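Local structure of outer membrane protein (Tpn50) (Borrelia burgdorferi, 3OON) at residues F46-E58 with A112-N123. The protein probably anchors the outer membrane to the cell wall through its OmpA-like C-terminal domain, the part in this chain, of a family that binds peptidoglycan. Numbering follows the deposited sequence. Where two conformers were deposited one is given.
With SO4 (sulfate ion), chain B.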
loop_
_atom_site.group_PDB
_atom_site.type_symbol
_atom_site.label_atom_id
_atom_site.label_comp_id
_atom_site.label_asym_id
_atom_site.label_seq_id
_atom_site.Cartn_x
_atom_site.Cartn_y
_atom_site.Cartn_z
ATOM N N PHE A 46 -7.624 -4.332 -9.959
ATOM C CA PHE A 46 -8.629 -3.294 -10.113
ATOM C C PHE A 46 -8.791 -3.107 -11.613
ATOM O O PHE A 46 -8.404 -2.088 -12.194
ATOM C CB PHE A 46 -8.201 -2.009 -9.390
ATOM C CG PHE A 46 -8.266 -2.114 -7.893
ATOM C CD1 PHE A 46 -9.395 -1.687 -7.200
ATOM C CD2 PHE A 46 -7.203 -2.654 -7.171
ATOM C CE1 PHE A 46 -9.462 -1.785 -5.804
ATOM C CE2 PHE A 46 -7.256 -2.751 -5.781
ATOM C CZ PHE A 46 -8.388 -2.312 -5.097
ATOM N N LYS A 47 -9.376 -4.133 -12.224
ATOM C CA LYS A 47 -9.429 -4.271 -13.677
ATOM C C LYS A 47 -10.234 -3.182 -14.391
ATOM O O LYS A 47 -9.823 -2.687 -15.441
ATOM C CB LYS A 47 -9.951 -5.667 -14.057
ATOM C CG LYS A 47 -10.796 -6.344 -12.981
ATOM C CD LYS A 47 -11.504 -7.573 -13.522
ATOM C CE LYS A 47 -11.882 -8.528 -12.401
ATOM N NZ LYS A 47 -12.451 -7.810 -11.227
ATOM N N LYS A 48 -11.378 -2.813 -13.814
ATOM C CA LYS A 48 -12.315 -1.884 -14.455
ATOM C C LYS A 48 -11.955 -0.418 -14.232
ATOM O O LYS A 48 -12.413 0.461 -14.962
ATOM C CB LYS A 48 -13.745 -2.145 -13.973
ATOM C CG LYS A 48 -14.509 -3.176 -14.801
ATOM C CD LYS A 48 -15.966 -3.269 -14.365
ATOM C CE LYS A 48 -16.844 -3.840 -15.471
ATOM N NZ LYS A 48 -16.945 -2.894 -16.618
ATOM N N ASN A 49 -11.125 -0.157 -13.227
ATOM C CA ASN A 49 -10.787 1.220 -12.854
ATOM C C ASN A 49 -9.862 1.950 -13.818
ATOM O O ASN A 49 -8.911 1.374 -14.349
ATOM C CB ASN A 49 -10.186 1.273 -11.451
ATOM C CG ASN A 49 -11.026 0.537 -10.431
ATOM O OD1 ASN A 49 -11.157 -0.686 -10.488
ATOM N ND2 ASN A 49 -11.610 1.276 -9.500
ATOM N N ASN A 50 -10.150 3.236 -14.018
ATOM C CA ASN A 50 -9.219 4.142 -14.665
ATOM C C ASN A 50 -8.204 4.576 -13.628
ATOM O O ASN A 50 -8.469 4.475 -12.429
ATOM C CB ASN A 50 -9.967 5.342 -15.246
ATOM C CG ASN A 50 -10.986 4.922 -16.293
ATOM O OD1 ASN A 50 -10.645 4.214 -17.238
ATOM N ND2 ASN A 50 -12.239 5.334 -16.118
ATOM N N ILE A 51 -7.042 5.034 -14.078
ATOM C CA ILE A 51 -6.021 5.521 -13.142
ATOM C C ILE A 51 -5.526 6.920 -13.495
ATOM O O ILE A 51 -5.584 7.342 -14.645
ATOM C CB ILE A 51 -4.798 4.560 -12.993
ATOM C CG1 ILE A 51 -4.007 4.431 -14.297
ATOM C CG2 ILE A 51 -5.224 3.175 -12.459
ATOM C CD1 ILE A 51 -2.674 3.678 -14.106
ATOM N N LEU A 52 -5.038 7.628 -12.489
ATOM C CA LEU A 52 -4.418 8.935 -12.684
ATOM C C LEU A 52 -2.982 8.838 -12.202
ATOM O O LEU A 52 -2.745 8.407 -11.062
ATOM C CB LEU A 52 -5.175 9.988 -11.865
ATOM C CG LEU A 52 -4.469 11.323 -11.596
ATOM C CD1 LEU A 52 -4.336 12.118 -12.882
ATOM C CD2 LEU A 52 -5.276 12.116 -10.581
ATOM N N ILE A 53 -2.032 9.218 -13.059
ATOM C CA ILE A 53 -0.619 9.166 -12.710
ATOM C C ILE A 53 -0.094 10.588 -12.672
ATOM O O ILE A 53 -0.196 11.318 -13.673
ATOM C CB ILE A 53 0.225 8.352 -13.710
ATOM C CG1 ILE A 53 -0.408 6.978 -13.963
ATOM C CG2 ILE A 53 1.678 8.238 -13.199
ATOM C CD1 ILE A 53 0.420 6.075 -14.868
ATOM N N GLU A 54 0.461 10.978 -11.528
ATOM C CA GLU A 54 0.896 12.357 -11.298
ATOM C C GLU A 54 2.395 12.421 -11.055
ATOM O O GLU A 54 2.923 11.702 -10.187
ATOM C CB GLU A 54 0.146 12.958 -10.105
ATOM C CG GLU A 54 -1.366 12.988 -10.294
ATOM C CD GLU A 54 -2.089 13.548 -9.099
ATOM O OE1 GLU A 54 -2.463 12.759 -8.200
ATOM O OE2 GLU A 54 -2.282 14.780 -9.054
ATOM N N GLY A 55 3.072 13.253 -11.842
ATOM C CA GLY A 55 4.528 13.382 -11.802
ATOM C C GLY A 55 4.952 14.694 -11.171
ATOM O O GLY A 55 4.177 15.668 -11.141
ATOM N N HIS A 56 6.187 14.718 -10.673
ATOM C CA HIS A 56 6.721 15.866 -9.968
ATOM C C HIS A 56 8.194 16.086 -10.275
ATOM O O HIS A 56 8.952 15.146 -10.575
ATOM C CB HIS A 56 6.558 15.711 -8.444
ATOM C CG HIS A 56 5.147 15.486 -8.001
ATOM N ND1 HIS A 56 4.314 16.513 -7.614
ATOM C CD2 HIS A 56 4.422 14.349 -7.883
ATOM C CE1 HIS A 56 3.136 16.020 -7.276
ATOM N NE2 HIS A 56 3.176 14.707 -7.429
ATOM N N THR A 57 8.584 17.352 -10.204
ATOM C CA THR A 57 9.979 17.739 -10.237
ATOM C C THR A 57 10.286 18.449 -8.928
ATOM O O THR A 57 9.375 18.779 -8.167
ATOM C CB THR A 57 10.282 18.696 -11.401
ATOM O OG1 THR A 57 9.331 19.766 -11.387
ATOM C CG2 THR A 57 10.186 17.977 -12.731
ATOM N N GLU A 58 11.569 18.692 -8.684
ATOM C CA GLU A 58 11.998 19.389 -7.474
ATOM C C GLU A 58 12.667 20.727 -7.774
ATOM O O GLU A 58 12.529 21.676 -7.000
ATOM C CB GLU A 58 12.918 18.494 -6.649
ATOM C CG GLU A 58 12.201 17.263 -6.111
ATOM C CD GLU A 58 13.022 16.463 -5.121
ATOM O OE1 GLU A 58 14.246 16.702 -5.000
ATOM O OE2 GLU A 58 12.431 15.575 -4.464
ATOM N N ALA A 112 18.692 9.866 -3.743
ATOM C CA ALA A 112 18.792 11.269 -4.143
ATOM C C ALA A 112 18.131 11.509 -5.494
ATOM O O ALA A 112 17.601 12.594 -5.746
ATOM C CB ALA A 112 20.247 11.710 -4.181
ATOM N N LYS A 113 18.178 10.495 -6.359
ATOM C CA LYS A 113 17.491 10.522 -7.654
ATOM C C LYS A 113 15.981 10.347 -7.458
ATOM O O LYS A 113 15.190 10.582 -8.384
ATOM C CB LYS A 113 18.016 9.403 -8.557
ATOM C CG LYS A 113 19.468 9.550 -9.012
ATOM C CD LYS A 113 19.941 8.255 -9.674
ATOM C CE LYS A 113 21.430 7.979 -9.439
ATOM N NZ LYS A 113 22.314 8.973 -10.120
ATOM N N ASN A 114 15.597 9.931 -6.249
ATOM C CA ASN A 114 14.196 9.670 -5.896
ATOM C C ASN A 114 13.250 10.859 -6.079
ATOM O O ASN A 114 13.449 11.927 -5.502
ATOM C CB ASN A 114 14.085 9.156 -4.455
ATOM C CG ASN A 114 14.097 7.639 -4.365
ATOM O OD1 ASN A 114 13.515 6.938 -5.203
ATOM N ND2 ASN A 114 14.729 7.121 -3.322
ATOM N N ARG A 115 12.204 10.640 -6.872
ATOM C CA ARG A 115 11.173 11.644 -7.103
ATOM C C ARG A 115 9.782 11.055 -6.855
ATOM O O ARG A 115 9.529 9.874 -7.130
ATOM C CB ARG A 115 11.255 12.190 -8.532
ATOM C CG ARG A 115 12.524 12.966 -8.854
ATOM C CD ARG A 115 12.615 14.223 -8.020
ATOM N NE ARG A 115 13.843 14.972 -8.290
ATOM C CZ ARG A 115 15.007 14.778 -7.666
ATOM N NH1 ARG A 115 15.136 13.841 -6.725
ATOM N NH2 ARG A 115 16.059 15.517 -7.994
ATOM N N ARG A 116 8.891 11.899 -6.348
ATOM C CA ARG A 116 7.551 11.497 -5.967
ATOM C C ARG A 116 6.695 11.219 -7.196
ATOM O O ARG A 116 6.696 11.993 -8.159
ATOM C CB ARG A 116 6.894 12.587 -5.114
ATOM C CG ARG A 116 7.555 12.818 -3.740
ATOM C CD ARG A 116 6.906 13.991 -3.004
ATOM N NE ARG A 116 5.468 14.066 -3.287
ATOM C CZ ARG A 116 4.861 15.071 -3.918
ATOM N NH1 ARG A 116 5.544 16.138 -4.325
ATOM N NH2 ARG A 116 3.553 15.009 -4.123
ATOM N N VAL A 117 5.987 10.091 -7.150
ATOM C CA VAL A 117 4.968 9.748 -8.138
ATOM C C VAL A 117 3.764 9.287 -7.344
ATOM O O VAL A 117 3.895 8.648 -6.294
ATOM C CB VAL A 117 5.400 8.613 -9.121
ATOM C CG1 VAL A 117 4.331 8.396 -10.208
ATOM C CG2 VAL A 117 6.709 8.918 -9.795
ATOM N N GLU A 118 2.584 9.631 -7.831
ATOM C CA GLU A 118 1.373 9.124 -7.240
ATOM C C GLU A 118 0.595 8.482 -8.351
ATOM O O GLU A 118 0.612 8.967 -9.490
ATOM C CB GLU A 118 0.543 10.234 -6.598
ATOM C CG GLU A 118 1.167 10.849 -5.356
ATOM C CD GLU A 118 1.974 12.091 -5.679
ATOM O OE1 GLU A 118 1.475 12.941 -6.467
ATOM O OE2 GLU A 118 3.104 12.210 -5.148
ATOM N N ILE A 119 -0.067 7.384 -8.019
ATOM C CA ILE A 119 -1.031 6.768 -8.904
ATOM C C ILE A 119 -2.318 6.583 -8.108
ATOM O O ILE A 119 -2.307 6.005 -7.006
ATOM C CB ILE A 119 -0.547 5.413 -9.423
ATOM C CG1 ILE A 119 0.699 5.577 -10.298
ATOM C CG2 ILE A 119 -1.664 4.725 -10.223
ATOM C CD1 ILE A 119 1.320 4.262 -10.777
ATOM N N THR A 120 -3.421 7.083 -8.641
ATOM C CA THR A 120 -4.715 6.921 -7.986
ATOM C C THR A 120 -5.591 5.938 -8.755
ATOM O O THR A 120 -5.818 6.109 -9.952
ATOM C CB THR A 120 -5.425 8.269 -7.812
ATOM O OG1 THR A 120 -4.581 9.149 -7.055
ATOM C CG2 THR A 120 -6.753 8.106 -7.062
ATOM N N ILE A 121 -6.066 4.907 -8.060
ATOM C CA ILE A 121 -7.051 3.995 -8.638
ATOM C C ILE A 121 -8.380 4.712 -8.501
ATOM O O ILE A 121 -8.915 4.850 -7.395
ATOM C CB ILE A 121 -7.079 2.627 -7.936
ATOM C CG1 ILE A 121 -5.674 2.008 -7.926
ATOM C CG2 ILE A 121 -8.063 1.690 -8.649
ATOM C CD1 ILE A 121 -5.535 0.789 -7.011
ATOM N N LEU A 122 -8.880 5.217 -9.625
ATOM C CA LEU A 122 -10.056 6.084 -9.619
ATOM C C LEU A 122 -11.322 5.283 -9.397
ATOM O O LEU A 122 -11.493 4.204 -9.962
ATOM C CB LEU A 122 -10.155 6.877 -10.928
ATOM C CG LEU A 122 -8.962 7.773 -11.277
ATOM C CD1 LEU A 122 -9.132 8.330 -12.678
ATOM C CD2 LEU A 122 -8.767 8.908 -10.242
ATOM N N ASN A 123 -12.199 5.832 -8.569
ATOM C CA ASN A 123 -13.468 5.195 -8.227
ATOM C C ASN A 123 -14.313 4.780 -9.429
ATOM O O ASN A 123 -14.682 3.604 -9.556
ATOM C CB ASN A 123 -14.269 6.104 -7.305
ATOM C CG ASN A 123 -14.109 5.733 -5.853
ATOM O OD1 ASN A 123 -13.358 6.375 -5.115
ATOM N ND2 ASN A 123 -14.815 4.685 -5.429
HETATM S S SO4 B . 14.215 17.533 -10.898
HETATM O O1 SO4 B . 15.404 17.521 -10.047
HETATM O O2 SO4 B . 13.127 16.809 -10.252
HETATM O O3 SO4 B . 13.830 18.928 -11.104
HETATM O O4 SO4 B . 14.551 16.930 -12.183
HETATM O O HOH W 1 -12.371 4.204 -12.503
HETATM O O HOH W 2 -2.473 10.135 -8.502
HETATM O O HOH W 3 7.914 12.345 -10.449
HETATM O O HOH W 4 9.637 14.675 -6.105
#
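Strands 51-55 and 114-122 pair antiparallel in the mixed sheet of this OmpA-like domain. Leu52 with Thr120 and Glu54 with Glu118 are the hydrogen-bonded pairs. Ile51, Ile53, Val117, Ile119 and Ile121 share one face, and Ile53 also touches Ala74 of helix 63-83. At the 46-50 end, Ile121 CD1 sits over a face of the Phe46 ring, 4.1 Å from its centroid. Asn49 ND2 donates to Leu122 O at 3.0 Å. On the other face, a water links Leu52 O, Glu54 OE1 and Thr120 OG1, while Glu54 OE2 is hydrogen-bonded to Trp97.

Where the strands part, His56 NE2 donates to the syn lone pair of Glu118 OE1 at 2.6 Å, nearly in the ring plane. Glu118 bends at chi2 (94°), which turns its carboxylate to the ring. Arg116 NH2 lies over a face of His56 and forms a salt bridge with Glu118 OE2 at 3.0 Å, so the carboxylate holds both groups.

The sulfate, probably from the crystallisation liquor, accepts hydrogen bonds from Glu58 N and Arg115, and also from Arg73 and Gln59. Arg115 NE gives to sulfate O2 at 2.8 Å and NH2 to O1. The Glu58 carboxylate stacks on the guanidinium, planes 3° apart, with OE1 3.4 Å from Arg115 CZ.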